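Local coordinates for coelenterazine-binding protein with bound coelenterazine (PDB 2HPS) that binds the luciferin coelenterazine and, once calcium is bound, makes it available for reaction with luciferase and oxygen, at residues I106-I111 with D158-T163; Y11-M16 with S77-A82; V164-F167 with E173-L176. All blocks are in the same frame, centred on the assembly; numbering follows the deposited sequence.

Interaction 1. Residues I106-I111 with D158-T163; sequences IMYDCI and DEFLVT. With CTZ (c2-hydroxy-coelenterazine), chain B.
Y108 and F160 alone bring these two helical segments into touch, and their rings meet at a slant that is neither a stack nor an edge-to-face pair. The planes lie 47° apart with centroids separated by 5.2 Å, and the two side chains slide past each other in opposite directions. One ring carbon of the tyrosine does most of the work: Y108 CD1 sits over a face of the phenylalanine, 3.5 Å from F160 CG. Behind it, Y108 CE1 reaches back to F160 CB, while Y108 CB covers the CD2–CE2 side of the same ring. Both residues hold CG anti to the backbone N (chi1 -174° in Y108 and -173° in F160), which sends the rings into the gap between helices whose nearest CA atoms, those of this pair, are 7.8 Å apart.

With one face taken by Y108, F160 turns its edge to the ligand: F160 CZ lies 3.8 Å from C29 of the coelenterazine benzyl ring. I111 CD1 approaches C30 of that ring at 3.9 Å, and selenomethionine M107, bent at its last torsion, lays CE near C28. The phenol of Y108 points elsewhere, its OH hydrogen-bonded to I155 O in strand 154-156 of the fourth EF-hand loop, which pairs with strand 118-120 of the third. E159, one residue before F160, is a probable calcium ligand, although no metal is bound here. Helix 102-111 enters the third EF-hand and helix 157-169 leaves the fourth, so this aromatic pair belongs to the hydrophobic core of a paired EF-hand unit, with F160 on the side that faces the luciferin pocket.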
# COMPACT_ATOMS: atom_id res chain seq x y z
N ILE A 106 8.46 5.58 1.83
CA ILE A 106 8.30 6.05 3.21
C ILE A 106 7.96 4.88 4.13
O ILE A 106 8.60 4.71 5.18
CB ILE A 106 7.25 7.18 3.33
CG1 ILE A 106 7.78 8.45 2.64
CG2 ILE A 106 6.86 7.45 4.81
CD1 ILE A 106 6.83 9.63 2.72
N MSE A 107 7.00 4.05 3.72
CA MSE A 107 6.66 2.86 4.51
C MSE A 107 7.83 1.92 4.65
O MSE A 107 8.08 1.41 5.74
CB MSE A 107 5.45 2.14 3.93
CG MSE A 107 4.24 3.04 3.91
SE MSE A 107 2.67 2.10 3.23
CE MSE A 107 2.52 1.04 4.24
N TYR A 108 8.58 1.70 3.57
CA TYR A 108 9.74 0.81 3.66
C TYR A 108 10.74 1.32 4.71
O TYR A 108 11.23 0.54 5.54
CB TYR A 108 10.43 0.60 2.30
CG TYR A 108 11.54 -0.43 2.40
CD1 TYR A 108 11.27 -1.78 2.19
CD2 TYR A 108 12.83 -0.06 2.77
CE1 TYR A 108 12.28 -2.75 2.31
CE2 TYR A 108 13.85 -1.01 2.91
CZ TYR A 108 13.57 -2.35 2.67
OH TYR A 108 14.55 -3.31 2.80
N ASP A 109 11.04 2.62 4.68
CA ASP A 109 11.94 3.22 5.68
C ASP A 109 11.45 2.95 7.11
O ASP A 109 12.25 2.71 8.01
CB ASP A 109 12.05 4.72 5.49
CG ASP A 109 12.97 5.10 4.34
OD1 ASP A 109 13.61 4.19 3.77
OD2 ASP A 109 13.07 6.30 4.03
N CYS A 110 10.12 3.01 7.30
CA CYS A 110 9.54 2.75 8.63
C CYS A 110 9.74 1.29 9.07
O CYS A 110 9.95 1.02 10.27
CB CYS A 110 8.06 3.14 8.64
SG CYS A 110 7.79 4.91 8.49
N ILE A 111 9.72 0.35 8.13
CA ILE A 111 9.99 -1.05 8.47
C ILE A 111 11.48 -1.26 8.80
O ILE A 111 11.83 -2.04 9.71
CB ILE A 111 9.62 -2.01 7.30
CG1 ILE A 111 8.19 -1.75 6.80
CG2 ILE A 111 9.77 -3.47 7.73
CD1 ILE A 111 7.84 -2.52 5.52
N ASP A 158 15.27 -2.54 -3.04
CA ASP A 158 15.02 -2.75 -4.47
C ASP A 158 13.99 -3.86 -4.71
O ASP A 158 13.14 -3.75 -5.60
CB ASP A 158 16.32 -3.10 -5.20
CG ASP A 158 17.24 -1.90 -5.37
OD1 ASP A 158 16.75 -0.75 -5.31
OD2 ASP A 158 18.46 -2.12 -5.57
N GLU A 159 14.07 -4.93 -3.92
CA GLU A 159 13.12 -6.04 -4.08
C GLU A 159 11.70 -5.57 -3.72
O GLU A 159 10.72 -5.88 -4.41
CB GLU A 159 13.52 -7.23 -3.20
CG GLU A 159 14.74 -8.00 -3.73
CD GLU A 159 15.45 -8.83 -2.67
OE1 GLU A 159 14.99 -8.87 -1.50
OE2 GLU A 159 16.48 -9.47 -3.01
N PHE A 160 11.60 -4.81 -2.64
CA PHE A 160 10.31 -4.25 -2.21
C PHE A 160 9.74 -3.37 -3.32
O PHE A 160 8.55 -3.47 -3.67
CB PHE A 160 10.48 -3.48 -0.91
CG PHE A 160 9.19 -3.00 -0.30
CD1 PHE A 160 8.37 -3.88 0.39
CD2 PHE A 160 8.81 -1.64 -0.39
CE1 PHE A 160 7.16 -3.43 0.99
CE2 PHE A 160 7.61 -1.19 0.20
CZ PHE A 160 6.80 -2.10 0.89
N LEU A 161 10.59 -2.52 -3.90
CA LEU A 161 10.16 -1.64 -5.00
C LEU A 161 9.66 -2.39 -6.25
O LEU A 161 8.76 -1.92 -6.96
CB LEU A 161 11.28 -0.64 -5.34
CG LEU A 161 10.96 0.67 -6.07
CD1 LEU A 161 9.82 1.46 -5.40
CD2 LEU A 161 12.24 1.50 -6.15
N VAL A 162 10.23 -3.57 -6.53
CA VAL A 162 9.73 -4.40 -7.63
C VAL A 162 8.24 -4.75 -7.40
O VAL A 162 7.39 -4.59 -8.31
CB VAL A 162 10.60 -5.67 -7.79
CG1 VAL A 162 9.87 -6.72 -8.68
CG2 VAL A 162 11.99 -5.26 -8.35
N THR A 163 7.94 -5.19 -6.18
CA THR A 163 6.57 -5.55 -5.80
C THR A 163 5.64 -4.33 -5.86
O THR A 163 4.54 -4.40 -6.43
CB THR A 163 6.54 -6.19 -4.40
OG1 THR A 163 7.17 -7.48 -4.49
CG2 THR A 163 5.08 -6.41 -3.92
N1 CTZ B . -0.74 -1.62 3.50
C2 CTZ B . -1.70 -1.13 4.33
C3 CTZ B . -2.45 -2.32 4.71
N4 CTZ B . -1.95 -3.41 4.13
C5 CTZ B . -2.32 -4.71 4.19
C6 CTZ B . -1.60 -5.64 3.44
N7 CTZ B . -0.55 -5.27 2.68
C8 CTZ B . -0.14 -3.98 2.62
C9 CTZ B . -0.91 -2.98 3.39
C10 CTZ B . -1.89 0.32 4.73
C11 CTZ B . -2.23 1.07 3.46
C12 CTZ B . -1.32 2.00 2.96
C13 CTZ B . -1.59 2.70 1.79
C14 CTZ B . -2.80 2.45 1.13
C15 CTZ B . -3.72 1.51 1.63
C16 CTZ B . -3.43 0.82 2.80
O17 CTZ B . -3.07 3.13 -0.02
O18 CTZ B . -3.48 -2.35 5.48
C19 CTZ B . -1.98 -7.07 3.51
C20 CTZ B . -3.31 -7.47 3.64
C21 CTZ B . -3.63 -8.82 3.72
C22 CTZ B . -2.61 -9.79 3.69
C23 CTZ B . -1.28 -9.40 3.59
C24 CTZ B . -0.96 -8.04 3.50
O25 CTZ B . -2.95 -11.10 3.78
C26 CTZ B . 1.02 -3.51 1.76
C27 CTZ B . 2.30 -3.69 2.53
C28 CTZ B . 3.06 -2.59 2.94
C29 CTZ B . 4.24 -2.80 3.65
C30 CTZ B . 4.64 -4.11 3.97
C31 CTZ B . 3.89 -5.21 3.55
C32 CTZ B . 2.72 -4.99 2.82

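Interaction 2. Residues Y11-M16 with S77-A82; sequences YHLRKM and SVEEAA
A82 meets both L13 and M16 where the helix entering the first EF-hand passes the helix leaving the second, a crossing within the amino-terminal EF-hand pair. The backbones come very near at one end: the CA atoms of M16 and A82 are 4.8 Å apart, a spacing that the small methyl of alanine allows. A82 CB rests against the start of the selenomethionine, 3.9 Å from M16 CB and 3.8 Å from M16 C. Two aliphatic carbons approach A82 O from different directions, M16 CB at 3.7 Å and L13 CD2 at 3.8 Å.

Farther out, L13 and E79 cross at about a right angle. Both methyls of the leucine stand 4.1 Å from E79 OE1, a loose apolar-to-carboxylate approach. The glutamate gets there through a bend at its second torsion (chi2 63°), which folds the carboxylate over towards the leucine. M16 behaves differently: only its root takes part, and bends at chi2 and chi3 carry the selenium end away from A82, while the side chain also packs on T86 and L89 further along helix 78-91.

A second shell sets these groups in place. T86 OG1 makes a weak bond to A82 O and a hydrogen bond to H12 ND1, so one hydroxyl relates the two helices, and K17 touches E79 and A82 from the next turn of helix 6-21. The short segment axes approach to 9.2 Å at 124° between their directions. The start of helix 78-91 is fixed by an N-cap: E80 N donates to S77 OG at 2.9 Å.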
# COMPACT_ATOMS: atom_id res chain seq x y z
N TYR A 11 -8.56 -6.43 -13.87
CA TYR A 11 -7.57 -6.93 -12.93
C TYR A 11 -6.99 -5.77 -12.09
O TYR A 11 -6.86 -5.88 -10.88
CB TYR A 11 -6.46 -7.70 -13.66
CG TYR A 11 -5.37 -8.16 -12.72
CD1 TYR A 11 -5.64 -9.11 -11.72
CD2 TYR A 11 -4.09 -7.60 -12.78
CE1 TYR A 11 -4.65 -9.52 -10.82
CE2 TYR A 11 -3.10 -8.00 -11.88
CZ TYR A 11 -3.38 -8.95 -10.91
OH TYR A 11 -2.40 -9.36 -10.03
N HIS A 12 -6.67 -4.66 -12.76
CA HIS A 12 -6.13 -3.51 -12.03
C HIS A 12 -7.12 -2.98 -11.00
O HIS A 12 -6.75 -2.73 -9.85
CB HIS A 12 -5.67 -2.40 -12.96
CG HIS A 12 -4.75 -1.43 -12.30
ND1 HIS A 12 -5.21 -0.37 -11.54
CD2 HIS A 12 -3.40 -1.41 -12.22
CE1 HIS A 12 -4.17 0.27 -11.03
NE2 HIS A 12 -3.06 -0.33 -11.43
N LEU A 13 -8.39 -2.88 -11.39
CA LEU A 13 -9.42 -2.45 -10.42
C LEU A 13 -9.56 -3.41 -9.26
O LEU A 13 -9.85 -3.00 -8.13
CB LEU A 13 -10.78 -2.28 -11.11
CG LEU A 13 -10.96 -1.09 -12.05
CD1 LEU A 13 -12.25 -1.27 -12.86
CD2 LEU A 13 -11.04 0.20 -11.22
N ARG A 14 -9.44 -4.71 -9.54
CA ARG A 14 -9.48 -5.74 -8.50
C ARG A 14 -8.36 -5.55 -7.49
O ARG A 14 -8.59 -5.60 -6.28
CB ARG A 14 -9.42 -7.13 -9.12
CG ARG A 14 -9.61 -8.28 -8.12
CD ARG A 14 -9.65 -9.63 -8.87
NE ARG A 14 -9.79 -10.76 -7.95
CZ ARG A 14 -10.94 -11.22 -7.47
NH1 ARG A 14 -12.10 -10.64 -7.81
NH2 ARG A 14 -10.92 -12.26 -6.63
N LYS A 15 -7.16 -5.24 -7.99
CA LYS A 15 -6.05 -4.91 -7.13
C LYS A 15 -6.37 -3.67 -6.29
O LYS A 15 -6.19 -3.68 -5.07
CB LYS A 15 -4.78 -4.70 -7.95
CG LYS A 15 -4.19 -5.99 -8.53
CD LYS A 15 -2.79 -5.77 -9.08
CE LYS A 15 -2.76 -4.80 -10.27
NZ LYS A 15 -1.34 -4.61 -10.83
N MSE A 16 -6.86 -2.63 -6.95
CA MSE A 16 -7.11 -1.37 -6.25
C MSE A 16 -8.23 -1.50 -5.21
O MSE A 16 -8.16 -0.91 -4.14
CB MSE A 16 -7.40 -0.23 -7.22
CG MSE A 16 -6.26 0.11 -8.16
SE MSE A 16 -4.56 0.53 -7.21
CE MSE A 16 -3.55 -1.19 -7.63
N SER A 77 -17.51 5.13 -1.67
CA SER A 77 -17.42 3.67 -1.65
C SER A 77 -16.00 3.19 -1.91
O SER A 77 -15.21 3.87 -2.57
CB SER A 77 -18.36 3.04 -2.68
OG SER A 77 -17.92 3.28 -4.01
N VAL A 78 -15.69 1.99 -1.43
CA VAL A 78 -14.40 1.40 -1.77
C VAL A 78 -14.21 1.20 -3.28
O VAL A 78 -13.10 1.38 -3.78
CB VAL A 78 -14.10 0.10 -0.98
CG1 VAL A 78 -14.08 0.41 0.53
CG2 VAL A 78 -15.12 -1.01 -1.32
N GLU A 79 -15.27 0.86 -4.02
CA GLU A 79 -15.08 0.70 -5.48
C GLU A 79 -14.92 2.04 -6.20
O GLU A 79 -14.16 2.11 -7.18
CB GLU A 79 -16.12 -0.25 -6.14
CG GLU A 79 -15.99 -0.44 -7.70
CD GLU A 79 -14.68 -1.09 -8.24
OE1 GLU A 79 -14.50 -1.12 -9.48
OE2 GLU A 79 -13.83 -1.60 -7.46
N GLU A 80 -15.58 3.10 -5.72
CA GLU A 80 -15.37 4.43 -6.31
C GLU A 80 -13.91 4.89 -6.10
O GLU A 80 -13.28 5.41 -7.03
CB GLU A 80 -16.34 5.47 -5.74
CG GLU A 80 -16.25 6.84 -6.41
CD GLU A 80 -17.35 7.80 -5.96
OE1 GLU A 80 -18.48 7.35 -5.70
OE2 GLU A 80 -17.09 9.02 -5.88
N ALA A 81 -13.39 4.68 -4.89
CA ALA A 81 -11.98 4.99 -4.61
C ALA A 81 -11.04 4.14 -5.46
O ALA A 81 -10.01 4.63 -5.94
CB ALA A 81 -11.68 4.81 -3.12
N ALA A 82 -11.39 2.86 -5.65
CA ALA A 82 -10.61 1.97 -6.52
C ALA A 82 -10.55 2.48 -7.97
O ALA A 82 -9.50 2.50 -8.59
CB ALA A 82 -11.15 0.52 -6.46

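Interaction 3. Residues V164-F167 with E173-L176; sequences VNDF and ETAL
D166 and T174 supply the polar part of this contact, meeting from opposite directions across the turn that follows helix 157-169. T174 OG1 donates to D166 OD2; the separation of 2.4 Å is very short, and because D166 was modelled in two conformers its exact value is doubtful. The other carboxylate oxygen, D166 OD1, is poorly angled for the hydroxyl. A second hydrogen bond uses the same OG1 as acceptor: the hydroxyl N-caps helix 175-180 by taking the backbone N-H of A177. A chi1 of 69° serves both roles, placing OG1 between the backbone N and the carbonyl carbon of T174.

The van der Waals part is slighter: carbon meets carboxylate oxygen, with T174 CG2 3.5 Å and L176 CB 3.7 Å from D166 OD2. Beyond CB, the leucine packs on V162 and T163, which joins the last helix to the preceding one. Exchange of T174 for an alanine would probably leave A177 N without its cap and D166 OD2 without a hydroxyl donor, so that the aspartate could turn more freely.

In the conformer described, one hydroxyl thus links an acidic side chain to the first turn of a helix, where the partial positive charge of the helix start would tend to favour the carboxylate in its ionised form.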
# COMPACT_ATOMS: atom_id res chain seq x y z
N VAL A 164 6.10 -3.21 -5.31
CA VAL A 164 5.28 -1.98 -5.33
C VAL A 164 4.94 -1.57 -6.76
O VAL A 164 3.79 -1.30 -7.10
CB VAL A 164 6.01 -0.82 -4.62
CG1 VAL A 164 5.29 0.48 -4.83
CG2 VAL A 164 6.14 -1.14 -3.12
N ASN A 165 5.95 -1.52 -7.63
CA ASN A 165 5.68 -1.17 -9.03
C ASN A 165 4.73 -2.15 -9.72
O ASN A 165 3.86 -1.74 -10.48
CB ASN A 165 6.99 -1.04 -9.79
CG ASN A 165 7.61 0.32 -9.61
OD1 ASN A 165 7.10 1.30 -10.17
ND2 ASN A 165 8.68 0.42 -8.83
N ASP A 166 4.92 -3.43 -9.45
CA ASP A 166 4.07 -4.42 -10.10
C ASP A 166 2.61 -4.28 -9.62
O ASP A 166 1.67 -4.32 -10.42
CB ASP A 166 4.66 -5.77 -9.66
CG ASP A 166 3.95 -6.95 -10.24
OD1 ASP A 166 3.00 -6.78 -11.04
OD2 ASP A 166 4.39 -8.07 -9.89
N PHE A 167 2.44 -4.08 -8.32
CA PHE A 167 1.09 -3.89 -7.78
C PHE A 167 0.45 -2.61 -8.34
O PHE A 167 -0.68 -2.64 -8.80
CB PHE A 167 1.12 -3.86 -6.27
CG PHE A 167 -0.27 -3.79 -5.66
CD1 PHE A 167 -1.02 -4.96 -5.52
CD2 PHE A 167 -0.82 -2.58 -5.28
CE1 PHE A 167 -2.31 -4.92 -4.98
CE2 PHE A 167 -2.13 -2.53 -4.73
CZ PHE A 167 -2.86 -3.70 -4.57
N GLU A 173 -1.40 -10.17 -14.31
CA GLU A 173 -1.34 -10.81 -13.01
C GLU A 173 0.05 -11.35 -12.69
O GLU A 173 0.70 -11.92 -13.56
CB GLU A 173 -2.35 -11.94 -13.02
CG GLU A 173 -2.52 -12.65 -11.74
CD GLU A 173 -3.63 -13.66 -11.83
OE1 GLU A 173 -4.38 -13.63 -12.84
OE2 GLU A 173 -3.77 -14.46 -10.89
N THR A 174 0.49 -11.16 -11.45
CA THR A 174 1.73 -11.80 -10.97
C THR A 174 1.56 -12.27 -9.54
O THR A 174 0.68 -11.79 -8.81
CB THR A 174 2.94 -10.85 -10.98
OG1 THR A 174 2.77 -9.84 -9.97
CG2 THR A 174 3.16 -10.18 -12.35
N ALA A 175 2.43 -13.19 -9.12
CA ALA A 175 2.40 -13.68 -7.73
C ALA A 175 2.60 -12.53 -6.73
O ALA A 175 1.95 -12.49 -5.69
CB ALA A 175 3.46 -14.74 -7.53
N LEU A 176 3.49 -11.60 -7.06
CA LEU A 176 3.81 -10.51 -6.13
C LEU A 176 2.61 -9.59 -5.98
O LEU A 176 2.22 -9.23 -4.85
CB LEU A 176 5.04 -9.72 -6.61
CG LEU A 176 6.38 -10.49 -6.56
CD1 LEU A 176 7.49 -9.64 -7.16
CD2 LEU A 176 6.71 -10.90 -5.12

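In the fold
The three contacts stand at different distances from the luciferin. Interaction 1 touches the ligand directly, whereas the side chain of M16 in interaction 2 and that of L176 in interaction 3 stay about 8 and 11 Å from it. Interactions 1 and 2 have centres 22 Å apart, on opposite sides of the chain's centre, one in each EF-hand pair. Interaction 3, with its centre 13 Å from that of the first and 15 Å from that of the second, touches both. It shares helix 157-169 with interaction 1, where T163 OG1 lies 3.5 Å from L176 CD1. Towards interaction 2, K15 NZ probably hydrogen-bonds F167 O at 2.9 Å, joining the amino-terminal helix to the carboxy-terminal end of the fourth EF-hand.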